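Side-chain contacts in KLLA0F20702p (Kluyveromyces lactis, PDB 5Y5A), which probably serves as the Est1 subunit of yeast telomerase, helping to bring the enzyme to telomeres through its complex with Cdc13: residues 237-242 / 268-273; 244-247 / 253-256; 272-277 / 284-289; 288-293 / 328-333; 319-324 / 366-371. All coordinates share one frame; numbering follows the deposited sequence.

Overall arrangement
All five contacts lie in the all-helical region assigned to the Est1 DNA/RNA-binding family, a member of the TPR clan. Contacts 1 and 2 share helix 235-247, with centres about 10 Å apart, and contact 2 is nested in the loop that contact 1 closes. Contact 3 continues along the chain: it shares helix 271-279 with contact 1 and helix 285-298 with contact 4. Contacts 4 and 5, centres about 15 Å apart, meet where W330 packs on P319, G322 and S323. Y256 joins contact 2 to contact 5 by resting on I366 and L367 of the long helix 339-379.

Contact 1 (237-242 / 268-273); sequences TFLQRG and SDAGIP
The two methyl groups of L239 rest on the turn S268-G271, where the chain bends into helix 271-279. Here a helix packs on the turn that opens a later helix, in an array consistent with the TPR clan of the Est1 family. In the first shell, CD2 of L239 lies 3.7 Å from CB of A270, and 3.8 Å separates the same methyl from OG of S268. Its other methyl, CD1, lies against the backbone, 3.7 Å from O of A270 and 4.0 Å from CA of G271. With CG anti to the backbone N (chi1 -176°), the leucine stretches away from helix 235-247 and spreads its fork across the turn. A branched aliphatic chain suits this place, since one residue can meet a methyl, a hydroxyl and a glycine together. A270 is small enough to let the leucine come close.

The second shell fixes the turn itself. S268 OG accepts a hydrogen bond from A270 N at 3.0 Å, a capping bond of the ST-turn type, and the same hydroxyl is hydrogen-bonded to E236 OE1, near the start of the helix that carries L239. Serine thus ties the turn both to itself and to its partner helix. N274, one turn into helix 271-279, donates from ND2 to A270 O and so steadies the carbonyl beside the leucine. The type I turn is closed by G271 N bonding to S268 O at 3.1 Å. Glycine fits at its end because a beta carbon on G271 would stand only 3.0 Å from S268 O.

Contact 2 (244-247 / 253-256); sequences CYTH and NAAY
Helices 235-247 and 251-263, joined by a short connection, come nearest at Y245 and A254, whose CA atoms are 5.3 Å apart, close enough for beta carbons to meet backbone. Such tightness suits the small A254: its CB sits 4.2 Å from CB of Y245, and it also receives the CG2 methyl of T246 at 3.9 Å.

Y245 holds CG anti to its carbonyl carbon (chi1 -70°), which lays the ring beside N253, and one face of that ring is taken up by the asparagine. The CB of N253 stands 3.9 Å from the ring centroid and 20° off the normal, a CH-pi contact displaced toward CG. Its amide is turned almost upright against the ring, 82° between the planes, with ND2 about 4.0 Å from CE1. That posture leaves OD1 to bond Q363 NE2 of helix 339-379, so N253 offers its aliphatic part to the tyrosine and its polar end to another helix. T246 divides its branches likewise: CG2 faces A254, while OG1 is hydrogen-bonded to I243 O in its own helix.

Replacing Y245 by an alanine would probably open a gap beside N253, leaving its CB without the aromatic face and its amide less firmly placed. The chemistry across the contact is entirely dispersive and CH-pi, which implies that closeness of fit joins the two helices here while N253 OD1 and T246 OG1 find their partners elsewhere.

Contact 3 (272-277 / 284-289); sequences IPNFTN and GSLFKK
N277 accepts from the first turn of helix 285-298 through both of its oxygens, side-chain and backbone. Its side-chain OD1 takes the N-H of L286 at 3.2 Å, in a fairly straight bond (157° at the hydrogen) whose donor is tilted out of the carbonyl plane. Its backbone O takes F287 N at 3.0 Å, a weak bond because the approach is bent. Amide groups at a helix start have no carbonyl of their own helix to bond, and here one asparagine from the preceding helix supplies two. The side chain reaches them because CG lies anti to the backbone N (chi1 -170°), swinging the amide toward the new helix.

G284 occupies the N-cap position. Its CA comes to 3.5 Å from ND2 of N277, and a beta carbon would collide with N277 O, so the bare glycine lets the two segments close up. Beyond the polar centre, L286 crosses the asparagine at about a right angle and packs its CB 3.2 Å from OD1. Its CD1 reaches back along the preceding helix to lie 4.1 Å from N274 O, so the leucine lies against the backbone of that helix.

The axes of segments 272-277 and 285-289 approach to 8.8 Å at a signed crossing of -36°, running broadly the same way. Around this junction L286 reaches T246 of helix 235-247, F287 turns to T329 and N333 in the loop before helix 339-379, and F275 packs against M374 and I378 of helix 339-379.

Contact 4 (288-293 / 328-333); sequences KKLLNS and QTWKNN
W330 sends its indole from the loop toward L290 and L291 with CG anti to its own carbonyl carbon (chi1 -76°), while L290 holds its CG opposite the backbone N (chi1 171°) and so extends to meet it. L291 is less relaxed: its chi1 of -97° departs from a staggered position, and in this pose its two methyls serve different partners.

The meeting with L290 is at the rim of the indole. CD2 of the leucine lies near the ring plane, 3.9 Å from CZ2 and 4.0 Å from CH2, the two side chains crossing at about a right angle. L291 runs past the tryptophan in the opposite direction and brings CD1 to 4.1 Å from CH2. Its second methyl, CD2, meets the aliphatic CB of N333 at 3.8 Å. Leucine suits both positions: each gives one methyl to the benzene end of the indole, and L291 has a second to spare for N333. Tryptophan suits the loop because its broad ring reaches from there to the helix while its NE1 can still bond L279 O, at the end of helix 271-279.

The loop is pinned as well by N333, whose ND2 donates to T329 O at 3.3 Å and whose OD1 accepts from H335 N; the NE2 of H335 in turn bonds L291 O. Between the two segments the contact is hydrocarbon, and the H335 bond to L291 O adds a polar tie beside it. The chemistry implies that dispersion and this bond together hold the loop to the helix.

Contact 5 (319-324 / 366-371); sequences PLIGSH and ILLIGS
L367 is the first residue of helix 339-379 to meet I321 here: its CG lies 3.8 Å from CD1 of the isoleucine, and its CD2 is 3.9 Å from the same methyl. One step on, L368 brings CD1 to 3.8 Å from CG1 of I321. Both leucines carry CG anti to the backbone N, which lets their ends lean in around the isoleucine. A turn beyond L367 comes S371, whose OG stands 3.5 Å from CG2 of I321 and whose CB is 3.7 Å from the same CG2. A serine can lie in this apolar surrounding because its hydroxyl is satisfied within the helix: OG donates to L367 O at 2.9 Å from above the carbonyl plane, and that oxygen also takes S371 N.

Facing these three, I321 is the sole residue of 319-324 in contact. Its CG1 points anti to the carbonyl carbon (chi1 -68°) and the chain then runs straight on to CD1, while CG2 takes the other branch, so CD1 touches all three residues and CG2 lies on S371. The axes of the two short segments are parallel within 2° and approach to 11.1 Å, a spacing bridged by I321 and the inward-leaning leucines. With an alanine in place of I321, L367, L368 and S371 would probably lose their shared neighbour, opening a gap between the helices.

To the sides, L367 also packs on Y256 and V259 of helix 251-263, L368 on F397, I398 and F401 of helix 385-410, and P319 and S323 meet W330, placing helix 318-325 deep among its neighbours.

Contact 1 (237-242 / 268-273)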
# COMPACT_ATOMS: atom_id res chain seq x y z
N THR A 237 -5.69 -5.29 4.40
CA THR A 237 -6.41 -4.69 3.29
C THR A 237 -5.55 -4.60 2.04
O THR A 237 -6.01 -4.86 0.94
CB THR A 237 -6.89 -3.28 3.64
OG1 THR A 237 -7.46 -3.29 4.95
CG2 THR A 237 -7.93 -2.84 2.63
N PHE A 238 -4.30 -4.21 2.21
CA PHE A 238 -3.34 -4.14 1.11
C PHE A 238 -3.05 -5.54 0.59
O PHE A 238 -2.92 -5.74 -0.62
CB PHE A 238 -2.04 -3.45 1.55
CG PHE A 238 -2.23 -2.01 1.94
CD1 PHE A 238 -2.61 -1.66 3.23
CD2 PHE A 238 -2.01 -0.99 1.02
CE1 PHE A 238 -2.79 -0.33 3.59
CE2 PHE A 238 -2.17 0.34 1.37
CZ PHE A 238 -2.57 0.67 2.66
N LEU A 239 -2.95 -6.50 1.50
CA LEU A 239 -2.68 -7.88 1.10
C LEU A 239 -3.76 -8.39 0.15
O LEU A 239 -3.47 -8.98 -0.89
CB LEU A 239 -2.60 -8.80 2.33
CG LEU A 239 -2.24 -10.24 1.93
CD1 LEU A 239 -0.72 -10.39 1.77
CD2 LEU A 239 -2.79 -11.26 2.90
N GLN A 240 -5.02 -8.15 0.51
CA GLN A 240 -6.12 -8.67 -0.28
C GLN A 240 -6.20 -7.96 -1.63
O GLN A 240 -6.54 -8.57 -2.64
CB GLN A 240 -7.43 -8.54 0.49
CG GLN A 240 -7.50 -9.42 1.72
CD GLN A 240 -7.39 -10.91 1.40
OE1 GLN A 240 -7.89 -11.38 0.37
NE2 GLN A 240 -6.74 -11.65 2.29
N ARG A 241 -5.85 -6.68 -1.64
CA ARG A 241 -5.76 -5.94 -2.89
C ARG A 241 -4.72 -6.55 -3.81
O ARG A 241 -4.94 -6.71 -5.02
CB ARG A 241 -5.41 -4.48 -2.63
CG ARG A 241 -6.57 -3.54 -2.81
CD ARG A 241 -6.08 -2.18 -3.24
NE ARG A 241 -5.25 -1.61 -2.20
CZ ARG A 241 -5.73 -0.97 -1.14
NH1 ARG A 241 -4.90 -0.47 -0.24
NH2 ARG A 241 -7.04 -0.83 -0.99
N GLY A 242 -3.57 -6.89 -3.24
CA GLY A 242 -2.50 -7.51 -3.99
C GLY A 242 -2.92 -8.85 -4.55
O GLY A 242 -2.49 -9.24 -5.63
N SER A 268 0.20 -7.28 7.93
CA SER A 268 -0.31 -8.64 7.78
C SER A 268 0.83 -9.64 7.91
O SER A 268 1.90 -9.44 7.34
CB SER A 268 -1.00 -8.84 6.43
OG SER A 268 -1.23 -10.22 6.19
N ASP A 269 0.59 -10.71 8.66
CA ASP A 269 1.54 -11.82 8.75
C ASP A 269 1.76 -12.52 7.42
O ASP A 269 2.81 -13.11 7.20
CB ASP A 269 1.07 -12.84 9.78
CG ASP A 269 1.40 -12.44 11.20
OD1 ASP A 269 2.30 -11.59 11.38
OD2 ASP A 269 0.76 -12.98 12.13
N ALA A 270 0.77 -12.48 6.53
CA ALA A 270 0.91 -13.11 5.22
C ALA A 270 1.67 -12.21 4.25
O ALA A 270 1.94 -12.61 3.11
CB ALA A 270 -0.47 -13.47 4.65
N GLY A 271 2.03 -11.01 4.70
CA GLY A 271 2.68 -10.02 3.84
C GLY A 271 4.00 -10.51 3.24
O GLY A 271 4.18 -10.55 2.02
N ILE A 272 4.92 -10.89 4.11
CA ILE A 272 6.20 -11.41 3.66
C ILE A 272 6.11 -12.79 2.96
O ILE A 272 6.80 -13.01 1.97
CB ILE A 272 7.19 -11.47 4.85
CG1 ILE A 272 7.64 -10.06 5.22
CG2 ILE A 272 8.41 -12.33 4.54
CD1 ILE A 272 8.37 -10.00 6.54
N PRO A 273 5.26 -13.72 3.47
CA PRO A 273 5.11 -14.97 2.70
C PRO A 273 4.69 -14.75 1.24
O PRO A 273 5.24 -15.40 0.35
CB PRO A 273 4.03 -15.73 3.47
CG PRO A 273 4.21 -15.27 4.89
CD PRO A 273 4.66 -13.83 4.81

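Contact 2 (244-247 / 253-256)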
# COMPACT_ATOMS: atom_id res chain seq x y z
N CYS A 244 -5.93 -9.62 -5.50
CA CYS A 244 -6.68 -9.28 -6.71
C CYS A 244 -5.73 -9.05 -7.89
O CYS A 244 -5.97 -9.55 -8.97
CB CYS A 244 -7.55 -8.04 -6.49
SG CYS A 244 -8.88 -8.19 -5.27
N TYR A 245 -4.64 -8.32 -7.67
CA TYR A 245 -3.75 -8.00 -8.78
C TYR A 245 -2.98 -9.21 -9.30
O TYR A 245 -2.57 -9.23 -10.46
CB TYR A 245 -2.77 -6.88 -8.38
CG TYR A 245 -3.44 -5.54 -8.20
CD1 TYR A 245 -4.18 -4.96 -9.24
CD2 TYR A 245 -3.35 -4.85 -7.01
CE1 TYR A 245 -4.81 -3.73 -9.08
CE2 TYR A 245 -3.97 -3.62 -6.83
CZ TYR A 245 -4.70 -3.07 -7.86
OH TYR A 245 -5.30 -1.84 -7.67
N THR A 246 -2.81 -10.24 -8.47
CA THR A 246 -2.20 -11.48 -8.97
C THR A 246 -3.09 -12.14 -10.03
O THR A 246 -2.58 -12.80 -10.94
CB THR A 246 -1.94 -12.50 -7.84
OG1 THR A 246 -3.16 -12.85 -7.18
CG2 THR A 246 -0.95 -11.95 -6.83
N HIS A 247 -4.40 -11.97 -9.93
CA HIS A 247 -5.31 -12.60 -10.88
C HIS A 247 -5.23 -11.94 -12.25
O HIS A 247 -5.36 -12.60 -13.27
CB HIS A 247 -6.76 -12.57 -10.38
CG HIS A 247 -6.97 -13.27 -9.08
ND1 HIS A 247 -6.70 -14.61 -8.90
CD2 HIS A 247 -7.43 -12.82 -7.89
CE1 HIS A 247 -6.97 -14.95 -7.65
NE2 HIS A 247 -7.42 -13.89 -7.02
N ASN A 253 2.05 -4.31 -9.28
CA ASN A 253 1.01 -3.84 -8.37
C ASN A 253 0.88 -4.79 -7.18
O ASN A 253 0.68 -4.35 -6.05
CB ASN A 253 -0.34 -3.72 -9.09
CG ASN A 253 -0.35 -2.65 -10.20
OD1 ASN A 253 0.65 -1.98 -10.46
ND2 ASN A 253 -1.50 -2.52 -10.87
N ALA A 254 1.01 -6.09 -7.43
CA ALA A 254 0.87 -7.09 -6.37
C ALA A 254 2.00 -6.98 -5.36
O ALA A 254 1.78 -6.92 -4.14
CB ALA A 254 0.81 -8.52 -6.97
N ALA A 255 3.23 -6.95 -5.88
CA ALA A 255 4.42 -6.78 -5.05
C ALA A 255 4.32 -5.53 -4.19
O ALA A 255 4.63 -5.55 -3.00
CB ALA A 255 5.68 -6.72 -5.93
N TYR A 256 3.90 -4.43 -4.81
CA TYR A 256 3.76 -3.17 -4.10
C TYR A 256 2.75 -3.29 -2.95
O TYR A 256 3.03 -2.88 -1.83
CB TYR A 256 3.35 -2.05 -5.06
CG TYR A 256 2.93 -0.79 -4.36
CD1 TYR A 256 3.85 -0.02 -3.65
CD2 TYR A 256 1.61 -0.37 -4.39
CE1 TYR A 256 3.46 1.14 -2.99
CE2 TYR A 256 1.21 0.78 -3.74
CZ TYR A 256 2.13 1.53 -3.04
OH TYR A 256 1.71 2.67 -2.40

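Contact 3 (272-277 / 284-289)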
# COMPACT_ATOMS: atom_id res chain seq x y z
N ILE A 272 4.92 -10.89 4.11
CA ILE A 272 6.20 -11.41 3.66
C ILE A 272 6.11 -12.79 2.96
O ILE A 272 6.80 -13.01 1.97
CB ILE A 272 7.19 -11.47 4.85
CG1 ILE A 272 7.64 -10.06 5.22
CG2 ILE A 272 8.41 -12.33 4.54
CD1 ILE A 272 8.37 -10.00 6.54
N PRO A 273 5.26 -13.72 3.47
CA PRO A 273 5.11 -14.97 2.70
C PRO A 273 4.69 -14.75 1.24
O PRO A 273 5.24 -15.40 0.35
CB PRO A 273 4.03 -15.73 3.47
CG PRO A 273 4.21 -15.27 4.89
CD PRO A 273 4.66 -13.83 4.81
N ASN A 274 3.74 -13.86 1.00
CA ASN A 274 3.31 -13.59 -0.37
C ASN A 274 4.36 -12.89 -1.22
O ASN A 274 4.60 -13.27 -2.37
CB ASN A 274 2.01 -12.78 -0.37
CG ASN A 274 0.79 -13.66 -0.21
OD1 ASN A 274 0.28 -14.21 -1.18
ND2 ASN A 274 0.32 -13.81 1.02
N PHE A 275 4.99 -11.86 -0.66
CA PHE A 275 6.15 -11.22 -1.27
C PHE A 275 7.21 -12.25 -1.68
O PHE A 275 7.76 -12.20 -2.78
CB PHE A 275 6.76 -10.22 -0.28
CG PHE A 275 7.90 -9.41 -0.84
CD1 PHE A 275 7.65 -8.27 -1.61
CD2 PHE A 275 9.21 -9.74 -0.55
CE1 PHE A 275 8.70 -7.50 -2.10
CE2 PHE A 275 10.27 -8.97 -1.03
CZ PHE A 275 10.00 -7.84 -1.81
N THR A 276 7.47 -13.20 -0.79
CA THR A 276 8.48 -14.23 -1.00
C THR A 276 8.03 -15.25 -2.05
O THR A 276 8.84 -15.72 -2.85
CB THR A 276 8.80 -14.95 0.32
OG1 THR A 276 9.19 -13.97 1.29
CG2 THR A 276 9.92 -15.96 0.16
N ASN A 277 6.74 -15.56 -2.05
CA ASN A 277 6.18 -16.49 -3.01
C ASN A 277 6.32 -15.92 -4.42
O ASN A 277 6.51 -16.66 -5.38
CB ASN A 277 4.71 -16.77 -2.67
CG ASN A 277 4.12 -17.92 -3.48
OD1 ASN A 277 3.49 -17.71 -4.52
ND2 ASN A 277 4.31 -19.15 -3.00
N GLY A 284 7.46 -21.04 -5.94
CA GLY A 284 6.24 -20.31 -5.67
C GLY A 284 5.41 -20.20 -6.93
O GLY A 284 5.96 -19.90 -7.99
N SER A 285 4.11 -20.46 -6.84
CA SER A 285 3.25 -20.33 -8.00
C SER A 285 3.31 -18.90 -8.55
O SER A 285 3.36 -18.71 -9.76
CB SER A 285 1.80 -20.72 -7.66
OG SER A 285 1.32 -19.95 -6.57
N LEU A 286 3.37 -17.91 -7.67
CA LEU A 286 3.44 -16.50 -8.10
C LEU A 286 4.73 -16.20 -8.84
O LEU A 286 4.73 -15.51 -9.87
CB LEU A 286 3.30 -15.55 -6.91
CG LEU A 286 1.91 -15.48 -6.28
CD1 LEU A 286 1.88 -14.42 -5.20
CD2 LEU A 286 0.86 -15.18 -7.35
N PHE A 287 5.84 -16.72 -8.32
CA PHE A 287 7.15 -16.55 -8.94
C PHE A 287 7.21 -17.14 -10.35
O PHE A 287 7.75 -16.52 -11.27
CB PHE A 287 8.22 -17.19 -8.06
CG PHE A 287 9.60 -17.16 -8.66
CD1 PHE A 287 10.38 -16.02 -8.58
CD2 PHE A 287 10.13 -18.28 -9.28
CE1 PHE A 287 11.67 -15.99 -9.14
CE2 PHE A 287 11.40 -18.27 -9.83
CZ PHE A 287 12.17 -17.12 -9.76
N LYS A 288 6.67 -18.34 -10.51
CA LYS A 288 6.68 -19.02 -11.80
C LYS A 288 5.87 -18.23 -12.82
O LYS A 288 6.24 -18.15 -13.98
CB LYS A 288 6.13 -20.45 -11.68
CG LYS A 288 7.00 -21.43 -10.91
CD LYS A 288 6.29 -22.78 -10.79
CE LYS A 288 7.16 -23.84 -10.12
NZ LYS A 288 6.40 -25.09 -9.79
N LYS A 289 4.77 -17.65 -12.36
CA LYS A 289 3.94 -16.80 -13.19
C LYS A 289 4.68 -15.52 -13.57
O LYS A 289 4.59 -15.07 -14.71
CB LYS A 289 2.64 -16.46 -12.48
CG LYS A 289 1.68 -17.63 -12.41
CD LYS A 289 0.45 -17.29 -11.61
CE LYS A 289 -0.54 -18.43 -11.66
NZ LYS A 289 -1.72 -18.11 -10.82

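Contact 4 (288-293 / 328-333)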
# COMPACT_ATOMS: atom_id res chain seq x y z
N LYS A 288 6.67 -18.34 -10.51
CA LYS A 288 6.68 -19.02 -11.80
C LYS A 288 5.87 -18.23 -12.82
O LYS A 288 6.24 -18.15 -13.98
CB LYS A 288 6.13 -20.45 -11.68
CG LYS A 288 7.00 -21.43 -10.91
CD LYS A 288 6.29 -22.78 -10.79
CE LYS A 288 7.16 -23.84 -10.12
NZ LYS A 288 6.40 -25.09 -9.79
N LYS A 289 4.77 -17.65 -12.36
CA LYS A 289 3.94 -16.80 -13.19
C LYS A 289 4.68 -15.52 -13.57
O LYS A 289 4.59 -15.07 -14.71
CB LYS A 289 2.64 -16.46 -12.48
CG LYS A 289 1.68 -17.63 -12.41
CD LYS A 289 0.45 -17.29 -11.61
CE LYS A 289 -0.54 -18.43 -11.66
NZ LYS A 289 -1.72 -18.11 -10.82
N LEU A 290 5.41 -14.95 -12.62
CA LEU A 290 6.22 -13.76 -12.88
C LEU A 290 7.18 -14.03 -14.03
O LEU A 290 7.35 -13.21 -14.92
CB LEU A 290 7.00 -13.33 -11.63
CG LEU A 290 8.04 -12.22 -11.82
CD1 LEU A 290 7.42 -10.94 -12.41
CD2 LEU A 290 8.73 -11.92 -10.49
N LEU A 291 7.81 -15.20 -13.99
CA LEU A 291 8.77 -15.56 -15.03
C LEU A 291 8.09 -15.69 -16.40
O LEU A 291 8.67 -15.33 -17.43
CB LEU A 291 9.50 -16.85 -14.65
CG LEU A 291 10.86 -16.58 -13.99
CD1 LEU A 291 10.74 -15.59 -12.85
CD2 LEU A 291 11.53 -17.86 -13.52
N ASN A 292 6.85 -16.18 -16.41
CA ASN A 292 6.07 -16.26 -17.65
C ASN A 292 5.76 -14.87 -18.20
O ASN A 292 5.83 -14.66 -19.42
CB ASN A 292 4.78 -17.03 -17.42
CG ASN A 292 5.03 -18.51 -17.23
OD1 ASN A 292 6.08 -19.03 -17.60
ND2 ASN A 292 4.05 -19.21 -16.67
N SER A 293 5.41 -13.95 -17.32
CA SER A 293 5.17 -12.56 -17.69
C SER A 293 6.43 -11.93 -18.28
O SER A 293 6.37 -11.24 -19.30
CB SER A 293 4.71 -11.74 -16.48
OG SER A 293 3.37 -12.05 -16.15
N GLN A 328 20.10 -15.85 -4.60
CA GLN A 328 20.22 -17.21 -5.11
C GLN A 328 19.10 -17.55 -6.07
O GLN A 328 19.33 -18.18 -7.11
CB GLN A 328 20.24 -18.21 -3.96
CG GLN A 328 21.48 -18.10 -3.11
CD GLN A 328 22.74 -18.20 -3.94
OE1 GLN A 328 22.93 -19.17 -4.67
NE2 GLN A 328 23.59 -17.18 -3.85
N THR A 329 17.88 -17.14 -5.72
CA THR A 329 16.73 -17.37 -6.57
C THR A 329 16.92 -16.71 -7.94
O THR A 329 16.53 -17.26 -8.95
CB THR A 329 15.44 -16.85 -5.92
OG1 THR A 329 15.25 -17.49 -4.65
CG2 THR A 329 14.22 -17.13 -6.81
N TRP A 330 17.55 -15.54 -7.96
CA TRP A 330 17.68 -14.80 -9.22
C TRP A 330 19.02 -15.02 -9.93
O TRP A 330 19.33 -14.33 -10.90
CB TRP A 330 17.44 -13.31 -8.98
CG TRP A 330 15.97 -13.02 -8.80
CD1 TRP A 330 15.29 -12.95 -7.63
CD2 TRP A 330 15.00 -12.83 -9.84
NE1 TRP A 330 13.96 -12.69 -7.86
CE2 TRP A 330 13.76 -12.61 -9.22
CE3 TRP A 330 15.07 -12.81 -11.24
CZ2 TRP A 330 12.58 -12.38 -9.94
CZ3 TRP A 330 13.90 -12.57 -11.96
CH2 TRP A 330 12.67 -12.37 -11.30
N LYS A 331 19.78 -16.01 -9.48
CA LYS A 331 20.96 -16.44 -10.22
C LYS A 331 20.68 -17.76 -10.93
O LYS A 331 21.45 -18.19 -11.79
CB LYS A 331 22.17 -16.60 -9.28
CG LYS A 331 22.76 -15.30 -8.78
CD LYS A 331 23.85 -15.54 -7.73
CE LYS A 331 24.39 -14.22 -7.18
NZ LYS A 331 25.42 -14.42 -6.11
N ASN A 332 19.56 -18.40 -10.58
CA ASN A 332 19.28 -19.75 -11.03
C ASN A 332 18.07 -19.91 -11.96
O ASN A 332 17.52 -21.01 -12.07
CB ASN A 332 19.07 -20.67 -9.82
CG ASN A 332 20.37 -20.98 -9.08
OD1 ASN A 332 21.44 -21.07 -9.69
ND2 ASN A 332 20.27 -21.14 -7.76
N ASN A 333 17.64 -18.84 -12.62
CA ASN A 333 16.52 -18.98 -13.54
C ASN A 333 16.85 -18.50 -14.95
O ASN A 333 17.92 -17.92 -15.18
CB ASN A 333 15.27 -18.25 -13.00
CG ASN A 333 15.40 -16.75 -13.04
OD1 ASN A 333 15.36 -16.14 -14.10
ND2 ASN A 333 15.52 -16.13 -11.86

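Contact 5 (319-324 / 366-371)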
# COMPACT_ATOMS: atom_id res chain seq x y z
N PRO A 319 12.79 -7.94 -10.98
CA PRO A 319 14.00 -8.76 -10.87
C PRO A 319 15.18 -8.04 -10.20
O PRO A 319 16.06 -8.71 -9.68
CB PRO A 319 14.35 -9.07 -12.33
CG PRO A 319 13.05 -8.99 -13.04
CD PRO A 319 12.33 -7.85 -12.37
N LEU A 320 15.19 -6.71 -10.22
CA LEU A 320 16.29 -5.97 -9.63
C LEU A 320 16.17 -6.03 -8.11
O LEU A 320 17.15 -6.29 -7.41
CB LEU A 320 16.29 -4.52 -10.11
CG LEU A 320 16.30 -4.43 -11.64
CD1 LEU A 320 16.14 -2.99 -12.11
CD2 LEU A 320 17.58 -5.04 -12.20
N ILE A 321 14.96 -5.80 -7.62
CA ILE A 321 14.67 -5.95 -6.21
C ILE A 321 14.85 -7.41 -5.78
O ILE A 321 15.48 -7.69 -4.76
CB ILE A 321 13.25 -5.47 -5.90
CG1 ILE A 321 13.18 -3.95 -6.09
CG2 ILE A 321 12.86 -5.85 -4.48
CD1 ILE A 321 11.77 -3.38 -5.99
N GLY A 322 14.32 -8.33 -6.58
CA GLY A 322 14.43 -9.75 -6.30
C GLY A 322 15.87 -10.21 -6.11
O GLY A 322 16.18 -10.93 -5.17
N SER A 323 16.75 -9.76 -7.01
CA SER A 323 18.14 -10.20 -6.98
C SER A 323 18.90 -9.67 -5.76
O SER A 323 19.88 -10.27 -5.33
CB SER A 323 18.85 -9.78 -8.26
OG SER A 323 19.08 -8.38 -8.28
N HIS A 324 18.47 -8.54 -5.20
CA HIS A 324 19.11 -8.03 -3.99
C HIS A 324 18.62 -8.76 -2.74
O HIS A 324 19.42 -9.14 -1.88
CB HIS A 324 18.88 -6.52 -3.85
CG HIS A 324 19.83 -5.70 -4.66
ND1 HIS A 324 19.48 -5.11 -5.86
CD2 HIS A 324 21.13 -5.38 -4.46
CE1 HIS A 324 20.51 -4.45 -6.35
NE2 HIS A 324 21.53 -4.61 -5.52
N ILE A 366 8.07 3.99 -4.22
CA ILE A 366 7.62 3.53 -2.91
C ILE A 366 7.87 2.03 -2.68
O ILE A 366 8.31 1.63 -1.60
CB ILE A 366 6.13 3.82 -2.70
CG1 ILE A 366 5.88 5.32 -2.88
CG2 ILE A 366 5.68 3.37 -1.32
CD1 ILE A 366 4.46 5.63 -3.27
N LEU A 367 7.59 1.22 -3.70
CA LEU A 367 7.91 -0.21 -3.65
C LEU A 367 9.39 -0.41 -3.28
O LEU A 367 9.72 -1.19 -2.39
CB LEU A 367 7.61 -0.87 -4.99
CG LEU A 367 8.17 -2.27 -5.24
CD1 LEU A 367 7.49 -3.31 -4.34
CD2 LEU A 367 8.02 -2.65 -6.70
N LEU A 368 10.26 0.32 -3.97
CA LEU A 368 11.70 0.22 -3.79
C LEU A 368 12.15 0.64 -2.40
O LEU A 368 12.94 -0.05 -1.75
CB LEU A 368 12.41 1.08 -4.85
CG LEU A 368 13.93 0.99 -4.88
CD1 LEU A 368 14.36 -0.45 -5.17
CD2 LEU A 368 14.50 1.97 -5.91
N ILE A 369 11.64 1.78 -1.93
CA ILE A 369 11.93 2.24 -0.56
C ILE A 369 11.49 1.18 0.45
O ILE A 369 12.25 0.78 1.33
CB ILE A 369 11.23 3.58 -0.25
CG1 ILE A 369 12.04 4.73 -0.85
CG2 ILE A 369 11.08 3.80 1.27
CD1 ILE A 369 11.31 6.06 -0.88
N GLY A 370 10.25 0.72 0.31
CA GLY A 370 9.73 -0.34 1.14
C GLY A 370 10.57 -1.61 1.05
O GLY A 370 10.80 -2.27 2.06
N SER A 371 11.04 -1.93 -0.14
CA SER A 371 11.82 -3.15 -0.34
C SER A 371 13.15 -3.18 0.41
O SER A 371 13.68 -4.27 0.67
CB SER A 371 12.09 -3.35 -1.83
OG SER A 371 10.91 -3.82 -2.46